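Local coordinates for thioredoxin domain-containing protein (Vibrio parahaemolyticus, PDB 2R5S) that is of unknown function but forms the all-helical tetratricopeptide-repeat domain at the C-terminal end of a thioredoxin-domain protein that may have protein-disulfide reductase activity, at residues 22-26 with 49-55; 43-47 with 62-66; 59-63 with 78-82. All blocks are in the same frame, centred on the assembly; numbering follows the deposited sequence.

In the fold
All three contacts join helices of one tetratricopeptide-type repeat array, and helices 40-52 and 56-63 each take part in two of them. Interaction 1 sets helix 22-30 against the C-terminal end of helix 40-52; partly buried, it mixes an imidazole lying on an aliphatic chain with leucine and cysteine packing. Interaction 2 joins helix 40-52 to helix 56-63 and the turn after it, apolar on the inner side and hydrogen-bonded through a lysine at the margin. Interaction 3, the buried one, carries helix 56-63 onto helix 73-88 with aliphatic contacts and no hydrogen bond across. Leu63 makes contacts in both interactions 2 and 3, while Leu50 and Leu51 link interaction 1 to its neighbours.

Interaction 1 of 3, residues 22-26 with 49-55; sequences HAQAL and CLLETKQ
His22 lays one face of its imidazole ring on the aliphatic stem of Glu52 in a CH-pi contact: Glu52 CB lies 3.4 Å from the centroid of the His22 ring, only 11° off its normal. Glu52 CG, set anti to the carbonyl carbon (chi1 -67°), also lies over this face, 3.3 Å from His22 CE1; the bend at chi2 then directs the carboxylate. That group runs on past the ring, its plane steeply inclined to the imidazole, and it makes no hydrogen bond to it; its negative charge close by might nevertheless favour a protonated histidine. At the edge of the same ring, near its plane, stands Cys49 SG, 5.2 Å from the centroid. This is the packing of neighbouring helices in a tetratricopeptide repeat, where small residues let the backbones come close: Ala25 CB meets Cys49 SG at 3.8 Å, and helix 9-18 reaches the same layer through Leu16 and Leu17. Leu26 supplies the bulk one turn after His22, its CG resting on Cys49 CB at 3.5 Å while its CD2 touches Leu50 CD2 at 3.9 Å, the two leucines nearly perpendicular to each other. Thr53 is the first residue to leave the helix. Its methyl CG2 meets His22 CB at 3.8 Å, whereas its hydroxyl looks back to the chain and accepts a fairly straight bond from Gln55 NE2, in the amide plane of the glutamine (NE2 to OG1 3.1 Å). A threonine suits this place, offering a methyl to the neighbouring helix and an oxygen to the turn. A Schellman motif closes the helix, with Lys54 at positive phi as its C-prime residue and Gln55 N bonded to Leu50 O; Gln55 occupies the N-cap position of helix 56-63.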
ATOM      1  N   HIS A  22      -3.577  10.921  -6.011  1.00 49.94           N
ATOM      2  CA  HIS A  22      -2.320  10.214  -6.227  1.00 50.54           C
ATOM      3  C   HIS A  22      -2.471   9.044  -7.188  1.00 49.73           C
ATOM      4  O   HIS A  22      -1.631   8.817  -8.040  1.00 50.15           O
ATOM      5  CB  HIS A  22      -1.692   9.842  -4.879  1.00 51.41           C
ATOM      6  CG  HIS A  22      -1.694  10.985  -3.899  1.00 53.54           C
ATOM      7  ND1 HIS A  22      -0.778  12.018  -3.953  1.00 58.37           N
ATOM      8  CD2 HIS A  22      -2.542  11.300  -2.887  1.00 57.26           C
ATOM      9  CE1 HIS A  22      -1.050  12.908  -3.015  1.00 58.67           C
ATOM     10  NE2 HIS A  22      -2.104  12.486  -2.339  1.00 59.38           N
ATOM     11  N   ALA A  23      -3.599   8.349  -7.122  1.00 50.18           N
ATOM     12  CA  ALA A  23      -3.695   7.101  -7.826  1.00 48.93           C
ATOM     13  C   ALA A  23      -3.920   7.382  -9.300  1.00 48.79           C
ATOM     14  O   ALA A  23      -3.250   6.765 -10.113  1.00 47.80           O
ATOM     15  CB  ALA A  23      -4.748   6.217  -7.236  1.00 49.21           C
ATOM     16  N   GLN A  24      -4.759   8.374  -9.637  1.00 47.35           N
ATOM     17  CA  GLN A  24      -4.819   8.881 -11.031  1.00 47.34           C
ATOM     18  C   GLN A  24      -3.482   9.428 -11.550  1.00 47.85           C
ATOM     19  O   GLN A  24      -3.030   9.069 -12.668  1.00 47.54           O
ATOM     20  CB  GLN A  24      -5.944   9.922 -11.227  1.00 47.43           C
ATOM     21  CG  GLN A  24      -7.298   9.333 -11.239  1.00 46.80           C
ATOM     22  CD  GLN A  24      -8.378  10.401 -11.372  1.00 52.95           C
ATOM     23  OE1 GLN A  24      -8.501  11.039 -12.420  1.00 56.27           O
ATOM     24  NE2 GLN A  24      -9.166  10.598 -10.316  1.00 48.47           N
ATOM     25  N   ALA A  25      -2.839  10.263 -10.726  1.00 47.79           N
ATOM     26  CA  ALA A  25      -1.506  10.764 -11.012  1.00 48.22           C
ATOM     27  C   ALA A  25      -0.480   9.662 -11.329  1.00 49.24           C
ATOM     28  O   ALA A  25       0.334   9.820 -12.239  1.00 49.56           O
ATOM     29  CB  ALA A  25      -1.023  11.663  -9.860  1.00 46.59           C
ATOM     30  N   LEU A  26      -0.496   8.558 -10.578  1.00 51.31           N
ATOM     31  CA  LEU A  26       0.424   7.397 -10.826  1.00 52.51           C
ATOM     32  C   LEU A  26       0.076   6.680 -12.111  1.00 52.58           C
ATOM     33  O   LEU A  26       0.942   6.164 -12.850  1.00 53.14           O
ATOM     34  CB  LEU A  26       0.305   6.366  -9.695  1.00 52.94           C
ATOM     35  CG  LEU A  26       1.302   6.445  -8.539  1.00 55.81           C
ATOM     36  CD1 LEU A  26       0.723   5.723  -7.273  1.00 55.16           C
ATOM     37  CD2 LEU A  26       2.624   5.869  -8.937  1.00 57.07           C
ATOM     38  N   CYS A  49       3.471   9.894  -4.616  1.00 54.22           N
ATOM     39  CA  CYS A  49       2.214   9.230  -4.863  1.00 55.46           C
ATOM     40  C   CYS A  49       2.195   7.832  -4.188  1.00 56.44           C
ATOM     41  O   CYS A  49       1.165   7.366  -3.620  1.00 57.84           O
ATOM     42  CB  CYS A  49       1.952   9.132  -6.376  1.00 54.98           C
ATOM     43  SG  CYS A  49       1.443  10.684  -7.155  1.00 58.36           S
ATOM     44  N   LEU A  50       3.319   7.151  -4.238  1.00 55.66           N
ATOM     45  CA  LEU A  50       3.375   5.810  -3.683  1.00 56.67           C
ATOM     46  C   LEU A  50       3.112   5.900  -2.155  1.00 57.80           C
ATOM     47  O   LEU A  50       2.312   5.156  -1.546  1.00 58.64           O
ATOM     48  CB  LEU A  50       4.732   5.198  -3.984  1.00 54.26           C
ATOM     49  CG  LEU A  50       4.934   4.952  -5.456  1.00 55.76           C
ATOM     50  CD1 LEU A  50       6.376   4.483  -5.722  1.00 56.34           C
ATOM     51  CD2 LEU A  50       3.949   3.875  -5.901  1.00 55.21           C
ATOM     52  N   LEU A  51       3.766   6.859  -1.550  1.00 59.32           N
ATOM     53  CA  LEU A  51       3.684   7.027  -0.156  1.00 59.94           C
ATOM     54  C   LEU A  51       2.291   7.457   0.281  1.00 61.08           C
ATOM     55  O   LEU A  51       1.828   7.038   1.346  1.00 62.90           O
ATOM     56  CB  LEU A  51       4.689   8.096   0.224  1.00 59.98           C
ATOM     57  CG  LEU A  51       5.414   7.985   1.531  1.00 62.75           C
ATOM     58  CD1 LEU A  51       6.689   7.278   1.190  1.00 60.85           C
ATOM     59  CD2 LEU A  51       5.684   9.415   2.023  1.00 63.05           C
ATOM     60  N   GLU A  52       1.621   8.322  -0.484  1.00 60.65           N
ATOM     61  CA  GLU A  52       0.291   8.766  -0.088  1.00 59.19           C
ATOM     62  C   GLU A  52      -0.697   7.623  -0.265  1.00 59.88           C
ATOM     63  O   GLU A  52      -1.804   7.648   0.278  1.00 59.16           O
ATOM     64  CB  GLU A  52      -0.167   9.937  -0.959  1.00 59.32           C
ATOM     65  CG  GLU A  52       0.619  11.212  -0.781  1.00 60.07           C
ATOM     66  CD  GLU A  52       0.632  11.686   0.677  1.00 62.79           C
ATOM     67  OE1 GLU A  52       1.671  11.514   1.401  1.00 66.78           O
ATOM     68  OE2 GLU A  52      -0.407  12.175   1.086  1.00 59.22           O
ATOM     69  N   THR A  53      -0.304   6.628  -1.066  1.00 60.16           N
ATOM     70  CA  THR A  53      -1.169   5.478  -1.313  1.00 60.42           C
ATOM     71  C   THR A  53      -0.723   4.253  -0.524  1.00 60.71           C
ATOM     72  O   THR A  53      -1.283   3.161  -0.676  1.00 59.80           O
ATOM     73  CB  THR A  53      -1.244   5.140  -2.766  1.00 61.09           C
ATOM     74  OG1 THR A  53       0.097   4.878  -3.237  1.00 61.80           O
ATOM     75  CG2 THR A  53      -1.941   6.302  -3.538  1.00 58.36           C
ATOM     76  N   LYS A  54       0.279   4.474   0.324  1.00 60.49           N
ATOM     77  CA  LYS A  54       0.664   3.552   1.378  1.00 60.84           C
ATOM     78  C   LYS A  54       1.417   2.358   0.836  1.00 60.20           C
ATOM     79  O   LYS A  54       1.392   1.252   1.389  1.00 61.32           O
ATOM     80  CB  LYS A  54      -0.541   3.217   2.277  1.00 61.96           C
ATOM     81  CG  LYS A  54      -1.215   4.524   2.830  1.00 64.06           C
ATOM     82  CD  LYS A  54      -1.899   4.354   4.171  1.00 68.54           C
ATOM     83  CE  LYS A  54      -0.887   4.070   5.294  1.00 70.66           C
ATOM     84  NZ  LYS A  54      -1.476   3.257   6.430  1.00 71.45           N
ATOM     85  N   GLN A  55       2.109   2.604  -0.268  1.00 59.04           N
ATOM     86  CA  GLN A  55       2.942   1.596  -0.903  1.00 57.74           C
ATOM     87  C   GLN A  55       4.374   1.931  -0.550  1.00 56.94           C
ATOM     88  O   GLN A  55       5.074   2.442  -1.383  1.00 57.29           O
ATOM     89  CB  GLN A  55       2.753   1.671  -2.403  1.00 57.25           C
ATOM     90  CG  GLN A  55       1.280   1.744  -2.845  1.00 60.03           C
ATOM     91  CD  GLN A  55       1.093   1.495  -4.319  1.00 59.08           C
ATOM     92  OE1 GLN A  55       1.183   0.360  -4.784  1.00 60.52           O
ATOM     93  NE2 GLN A  55       0.834   2.555  -5.072  1.00 58.88           N
TER

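Interaction 2 of 3, residues 43-47 with 62-66; sequences KLAKA and LLATI
Lys43 stretches its extended chain across Thr65, and its ammonium end makes two hydrogen bonds there, from NZ to Thr65 OG1 at 3.1 Å and from NZ to Thr65 O at 3.1 Å. The second comes from above the carbonyl plane, 45° out of it. The pairing is the helix-to-helix packing of a tetratricopeptide repeat, helix 40-52 lying along the end of helix 56-63 and the type I turn from Leu63 to Ile66. Lysine fits this margin because its methylenes can pack while its charge reaches the polar turn: CB touches Ile66 CD1 at 3.8 Å. Thr65 is itself positioned by a bond from OG1 to Leu62 O (2.9 Å), an oxygen that also accepts from Thr65 N. Next, Leu44 turns its CD1 onto Ile66 CD1 at 3.3 Å, tighter than usual for two methyls, and Tyr75 of helix 73-88 adjoins both residues. Lys46 contributes only its aliphatic part, CG lying 3.6 Å from Leu62 CD2. With its CG anti to the backbone N (chi1 -174°), Leu62 reaches across to helix 40-52, and the same CD2 methyl rests on the backbone of the helix. Ala47, small enough to let the neighbour in, ends the row with its CB 3.7 Å from Leu63 CD2.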
ATOM      1  N   LYS A  43      10.137  11.203 -10.891  1.00 51.23           N
ATOM      2  CA  LYS A  43      10.410  10.333  -9.757  1.00 51.29           C
ATOM      3  C   LYS A  43      10.002  10.841  -8.422  1.00 52.00           C
ATOM      4  O   LYS A  43       9.395  10.122  -7.689  1.00 54.27           O
ATOM      5  CB  LYS A  43      11.918   9.979  -9.661  1.00 51.49           C
ATOM      6  CG  LYS A  43      12.327   9.011 -10.785  1.00 47.69           C
ATOM      7  CD  LYS A  43      13.847   8.664 -10.576  1.00 49.89           C
ATOM      8  CE  LYS A  43      14.267   7.474 -11.447  1.00 52.74           C
ATOM      9  NZ  LYS A  43      15.777   7.307 -11.229  1.00 59.57           N
ATOM     10  N   LEU A  44      10.321  12.059  -8.086  1.00 53.11           N
ATOM     11  CA  LEU A  44       9.843  12.579  -6.805  1.00 55.71           C
ATOM     12  C   LEU A  44       8.315  12.518  -6.757  1.00 55.91           C
ATOM     13  O   LEU A  44       7.763  11.907  -5.892  1.00 58.51           O
ATOM     14  CB  LEU A  44      10.346  14.018  -6.580  1.00 54.97           C
ATOM     15  CG  LEU A  44      11.754  14.327  -6.044  1.00 60.07           C
ATOM     16  CD1 LEU A  44      12.516  13.085  -5.581  1.00 56.37           C
ATOM     17  CD2 LEU A  44      12.570  15.207  -6.964  1.00 61.10           C
ATOM     18  N   ALA A  45       7.635  13.180  -7.675  1.00 57.17           N
ATOM     19  CA  ALA A  45       6.159  13.031  -7.913  1.00 55.92           C
ATOM     20  C   ALA A  45       5.642  11.604  -7.651  1.00 54.94           C
ATOM     21  O   ALA A  45       4.702  11.399  -6.898  1.00 55.63           O
ATOM     22  CB  ALA A  45       5.821  13.425  -9.407  1.00 52.60           C
ATOM     23  N   LYS A  46       6.250  10.631  -8.318  1.00 55.01           N
ATOM     24  CA  LYS A  46       5.805   9.235  -8.266  1.00 54.15           C
ATOM     25  C   LYS A  46       6.025   8.703  -6.830  1.00 54.41           C
ATOM     26  O   LYS A  46       5.119   8.077  -6.242  1.00 54.23           O
ATOM     27  CB  LYS A  46       6.535   8.397  -9.342  1.00 53.93           C
ATOM     28  CG  LYS A  46       6.299   6.894  -9.226  1.00 55.02           C
ATOM     29  CD  LYS A  46       6.780   6.099 -10.486  1.00 54.07           C
ATOM     30  CE  LYS A  46       6.332   4.652 -10.511  1.00 56.64           C
ATOM     31  NZ  LYS A  46       7.235   3.690 -11.378  1.00 59.52           N
ATOM     32  N   ALA A  47       7.167   9.064  -6.224  1.00 54.08           N
ATOM     33  CA  ALA A  47       7.481   8.698  -4.836  1.00 52.49           C
ATOM     34  C   ALA A  47       6.445   9.234  -3.890  1.00 53.43           C
ATOM     35  O   ALA A  47       6.000   8.513  -3.041  1.00 54.69           O
ATOM     36  CB  ALA A  47       8.798   9.198  -4.464  1.00 52.40           C
ATOM     37  N   LEU A  62      11.999   3.250  -5.026  1.00 56.16           N
ATOM     38  CA  LEU A  62      12.095   4.423  -5.921  1.00 55.69           C
ATOM     39  C   LEU A  62      12.974   5.518  -5.358  1.00 54.21           C
ATOM     40  O   LEU A  62      13.889   5.986  -6.040  1.00 54.43           O
ATOM     41  CB  LEU A  62      10.744   5.082  -6.276  1.00 54.48           C
ATOM     42  CG  LEU A  62      10.870   6.199  -7.304  1.00 51.23           C
ATOM     43  CD1 LEU A  62      11.480   5.630  -8.616  1.00 52.31           C
ATOM     44  CD2 LEU A  62       9.497   6.728  -7.559  1.00 57.24           C
ATOM     45  N   LEU A  63      12.684   5.957  -4.152  1.00 54.26           N
ATOM     46  CA  LEU A  63      13.575   6.986  -3.525  1.00 54.20           C
ATOM     47  C   LEU A  63      15.051   6.720  -3.531  1.00 53.83           C
ATOM     48  O   LEU A  63      15.808   7.647  -3.526  1.00 53.41           O
ATOM     49  CB  LEU A  63      13.161   7.284  -2.130  1.00 54.86           C
ATOM     50  CG  LEU A  63      11.794   7.956  -2.128  1.00 54.03           C
ATOM     51  CD1 LEU A  63      11.308   7.903  -0.756  1.00 56.39           C
ATOM     52  CD2 LEU A  63      11.969   9.375  -2.571  1.00 57.05           C
ATOM     53  N   ALA A  64      15.456   5.457  -3.587  1.00 55.13           N
ATOM     54  CA  ALA A  64      16.873   5.045  -3.553  1.00 55.87           C
ATOM     55  C   ALA A  64      17.589   5.257  -4.876  1.00 57.26           C
ATOM     56  O   ALA A  64      18.823   5.102  -4.968  1.00 56.27           O
ATOM     57  CB  ALA A  64      16.968   3.575  -3.178  1.00 57.29           C
ATOM     58  N   THR A  65      16.823   5.578  -5.921  1.00 57.82           N
ATOM     59  CA  THR A  65      17.393   5.895  -7.239  1.00 58.03           C
ATOM     60  C   THR A  65      17.353   7.430  -7.536  1.00 57.99           C
ATOM     61  O   THR A  65      17.541   7.848  -8.679  1.00 58.08           O
ATOM     62  CB  THR A  65      16.575   5.192  -8.390  1.00 59.22           C
ATOM     63  OG1 THR A  65      15.291   5.861  -8.521  1.00 60.53           O
ATOM     64  CG2 THR A  65      16.380   3.692  -8.139  1.00 54.57           C
ATOM     65  N   ILE A  66      17.046   8.269  -6.550  1.00 57.66           N
ATOM     66  CA  ILE A  66      16.958   9.696  -6.862  1.00 56.54           C
ATOM     67  C   ILE A  66      18.421  10.094  -6.837  1.00 56.50           C
ATOM     68  O   ILE A  66      19.044   9.843  -5.787  1.00 57.15           O
ATOM     69  CB  ILE A  66      16.318  10.486  -5.770  1.00 55.97           C
ATOM     70  CG1 ILE A  66      14.958   9.902  -5.441  1.00 58.90           C
ATOM     71  CG2 ILE A  66      16.212  12.008  -6.202  1.00 55.43           C
ATOM     72  CD1 ILE A  66      13.904  10.177  -6.474  1.00 56.01           C
TER

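Interaction 3 of 3, residues 59-63 with 78-82; sequences AQELL and LIAKL
The amide of Gln60 is the one flat group among the side chains that meet here, and neither its faces nor its edges touch segment 78-82. What meets Leu82 is the aliphatic stem, which the leucine chain crosses steeply near its CD2 methyl. The position of that methyl against Gln60 is itself uncertain, since it is modelled too close to the stem, and their meeting can be taken only as approximate. With CG anti to the backbone N (chi1 172°), the glutamine can lay this stem along the border of the interface while the amide stays on the exposed side; the Gln60 side chain also touches Gln86 of the same helix 73-88. Leu82 also extends its CG anti to its own N, and this carries its methyls across to helix 56-63, with CD1 4.5 Å from Ala59 CB. Leu63, which also packs on Ala47 of helix 40-52, turns both branches to this side as well. Its CD1 lies 4.2 Å from Ile79 CD1, while its CD2 stands 4.2 Å from Leu78 CD2. The Leu63 and Ile79 chains lie side by side, pointing opposite ways, whereas Leu78 is set almost square to Leu63. The two helical segments run roughly antiparallel, at 147° between their directions, and their axes approach to 10.8 Å, as neighbouring helices of a tetratricopeptide repeat do. Leu51 of helix 40-52 packs on Ala59 and Leu82, adding a third helix to the layer. Since no hydrogen bond or charge spans the contact, its stability probably rests on burying branched aliphatic side chains, with polarity confined to the glutamine at the margin.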
ATOM      1  N   ALA A  59       7.769   2.894  -2.565  1.00 56.07           N
ATOM      2  CA  ALA A  59       8.296   4.276  -2.367  1.00 55.63           C
ATOM      3  C   ALA A  59       9.809   4.281  -2.014  1.00 56.49           C
ATOM      4  O   ALA A  59      10.600   5.009  -2.600  1.00 57.10           O
ATOM      5  CB  ALA A  59       7.479   5.072  -1.316  1.00 56.53           C
ATOM      6  N   GLN A  60      10.232   3.397  -1.123  1.00 57.00           N
ATOM      7  CA  GLN A  60      11.597   3.422  -0.638  1.00 56.53           C
ATOM      8  C   GLN A  60      12.581   3.016  -1.754  1.00 57.16           C
ATOM      9  O   GLN A  60      13.697   3.514  -1.858  1.00 56.38           O
ATOM     10  CB  GLN A  60      11.738   2.412   0.506  1.00 57.72           C
ATOM     11  CG  GLN A  60      13.163   2.241   0.928  1.00 57.89           C
ATOM     12  CD  GLN A  60      13.450   0.847   1.306  1.00 64.63           C
ATOM     13  OE1 GLN A  60      13.920   0.043   0.470  1.00 73.79           O
ATOM     14  NE2 GLN A  60      13.200   0.514   2.566  1.00 62.50           N
ATOM     15  N   GLU A  61      12.172   2.055  -2.553  1.00 57.20           N
ATOM     16  CA  GLU A  61      13.019   1.533  -3.576  1.00 58.67           C
ATOM     17  C   GLU A  61      13.106   2.587  -4.719  1.00 58.26           C
ATOM     18  O   GLU A  61      14.174   2.805  -5.323  1.00 58.19           O
ATOM     19  CB  GLU A  61      12.392   0.208  -3.977  1.00 59.58           C
ATOM     20  CG  GLU A  61      12.867  -0.479  -5.225  1.00 66.14           C
ATOM     21  CD  GLU A  61      11.685  -1.203  -5.945  1.00 72.58           C
ATOM     22  OE1 GLU A  61      10.924  -1.952  -5.269  1.00 75.55           O
ATOM     23  OE2 GLU A  61      11.499  -0.986  -7.167  1.00 71.96           O
ATOM     24  N   LEU A  62      11.999   3.250  -5.026  1.00 56.16           N
ATOM     25  CA  LEU A  62      12.095   4.423  -5.921  1.00 55.69           C
ATOM     26  C   LEU A  62      12.974   5.518  -5.358  1.00 54.21           C
ATOM     27  O   LEU A  62      13.889   5.986  -6.040  1.00 54.43           O
ATOM     28  CB  LEU A  62      10.744   5.082  -6.276  1.00 54.48           C
ATOM     29  CG  LEU A  62      10.870   6.199  -7.304  1.00 51.23           C
ATOM     30  CD1 LEU A  62      11.480   5.630  -8.616  1.00 52.31           C
ATOM     31  CD2 LEU A  62       9.497   6.728  -7.559  1.00 57.24           C
ATOM     32  N   LEU A  63      12.684   5.957  -4.152  1.00 54.26           N
ATOM     33  CA  LEU A  63      13.575   6.986  -3.525  1.00 54.20           C
ATOM     34  C   LEU A  63      15.051   6.720  -3.531  1.00 53.83           C
ATOM     35  O   LEU A  63      15.808   7.647  -3.526  1.00 53.41           O
ATOM     36  CB  LEU A  63      13.161   7.284  -2.130  1.00 54.86           C
ATOM     37  CG  LEU A  63      11.794   7.956  -2.128  1.00 54.03           C
ATOM     38  CD1 LEU A  63      11.308   7.903  -0.756  1.00 56.39           C
ATOM     39  CD2 LEU A  63      11.969   9.375  -2.571  1.00 57.05           C
ATOM     40  N   LEU A  78      10.452  13.518   2.097  1.00 54.53           N
ATOM     41  CA  LEU A  78       9.887  12.223   1.743  1.00 56.20           C
ATOM     42  C   LEU A  78      10.657  11.051   2.402  1.00 56.31           C
ATOM     43  O   LEU A  78      10.067  10.006   2.763  1.00 55.67           O
ATOM     44  CB  LEU A  78       9.940  12.024   0.195  1.00 56.68           C
ATOM     45  CG  LEU A  78       8.706  12.168  -0.760  1.00 58.76           C
ATOM     46  CD1 LEU A  78       7.672  13.199  -0.284  1.00 59.10           C
ATOM     47  CD2 LEU A  78       9.178  12.433  -2.220  1.00 59.30           C
ATOM     48  N   ILE A  79      11.985  11.173   2.434  1.00 54.90           N
ATOM     49  CA  ILE A  79      12.805  10.303   3.228  1.00 55.51           C
ATOM     50  C   ILE A  79      12.275  10.281   4.673  1.00 53.62           C
ATOM     51  O   ILE A  79      12.096   9.237   5.247  1.00 53.54           O
ATOM     52  CB  ILE A  79      14.238  10.842   3.301  1.00 55.54           C
ATOM     53  CG1 ILE A  79      14.935  10.762   1.942  1.00 58.81           C
ATOM     54  CG2 ILE A  79      15.040  10.052   4.344  1.00 60.06           C
ATOM     55  CD1 ILE A  79      14.706   9.499   1.097  1.00 49.36           C
ATOM     56  N   ALA A  80      11.960  11.442   5.228  1.00 52.49           N
ATOM     57  CA  ALA A  80      11.722  11.542   6.637  1.00 51.20           C
ATOM     58  C   ALA A  80      10.393  10.923   6.850  1.00 50.09           C
ATOM     59  O   ALA A  80      10.179  10.312   7.876  1.00 49.70           O
ATOM     60  CB  ALA A  80      11.718  12.993   7.099  1.00 49.62           C
ATOM     61  N   LYS A  81       9.481  11.111   5.892  1.00 49.32           N
ATOM     62  CA  LYS A  81       8.149  10.493   5.986  1.00 48.20           C
ATOM     63  C   LYS A  81       8.218   8.979   5.955  1.00 47.29           C
ATOM     64  O   LYS A  81       7.547   8.333   6.755  1.00 46.27           O
ATOM     65  CB  LYS A  81       7.204  11.011   4.914  1.00 45.95           C
ATOM     66  CG  LYS A  81       6.588  12.460   5.321  1.00 49.04           C
ATOM     67  CD  LYS A  81       5.736  12.980   4.109  1.00 50.11           C
ATOM     68  CE  LYS A  81       4.856  14.056   4.586  1.00 49.58           C
ATOM     69  NZ  LYS A  81       3.815  14.232   3.499  1.00 56.97           N
ATOM     70  N   LEU A  82       9.056   8.433   5.063  1.00 48.11           N
ATOM     71  CA  LEU A  82       9.188   6.995   4.947  1.00 50.08           C
ATOM     72  C   LEU A  82       9.781   6.448   6.213  1.00 49.59           C
ATOM     73  O   LEU A  82       9.394   5.417   6.684  1.00 50.84           O
ATOM     74  CB  LEU A  82      10.051   6.638   3.722  1.00 52.08           C
ATOM     75  CG  LEU A  82      10.169   5.158   3.345  1.00 55.21           C
ATOM     76  CD1 LEU A  82       8.718   4.683   2.964  1.00 61.66           C
ATOM     77  CD2 LEU A  82      11.166   4.913   2.208  1.00 51.25           C
TER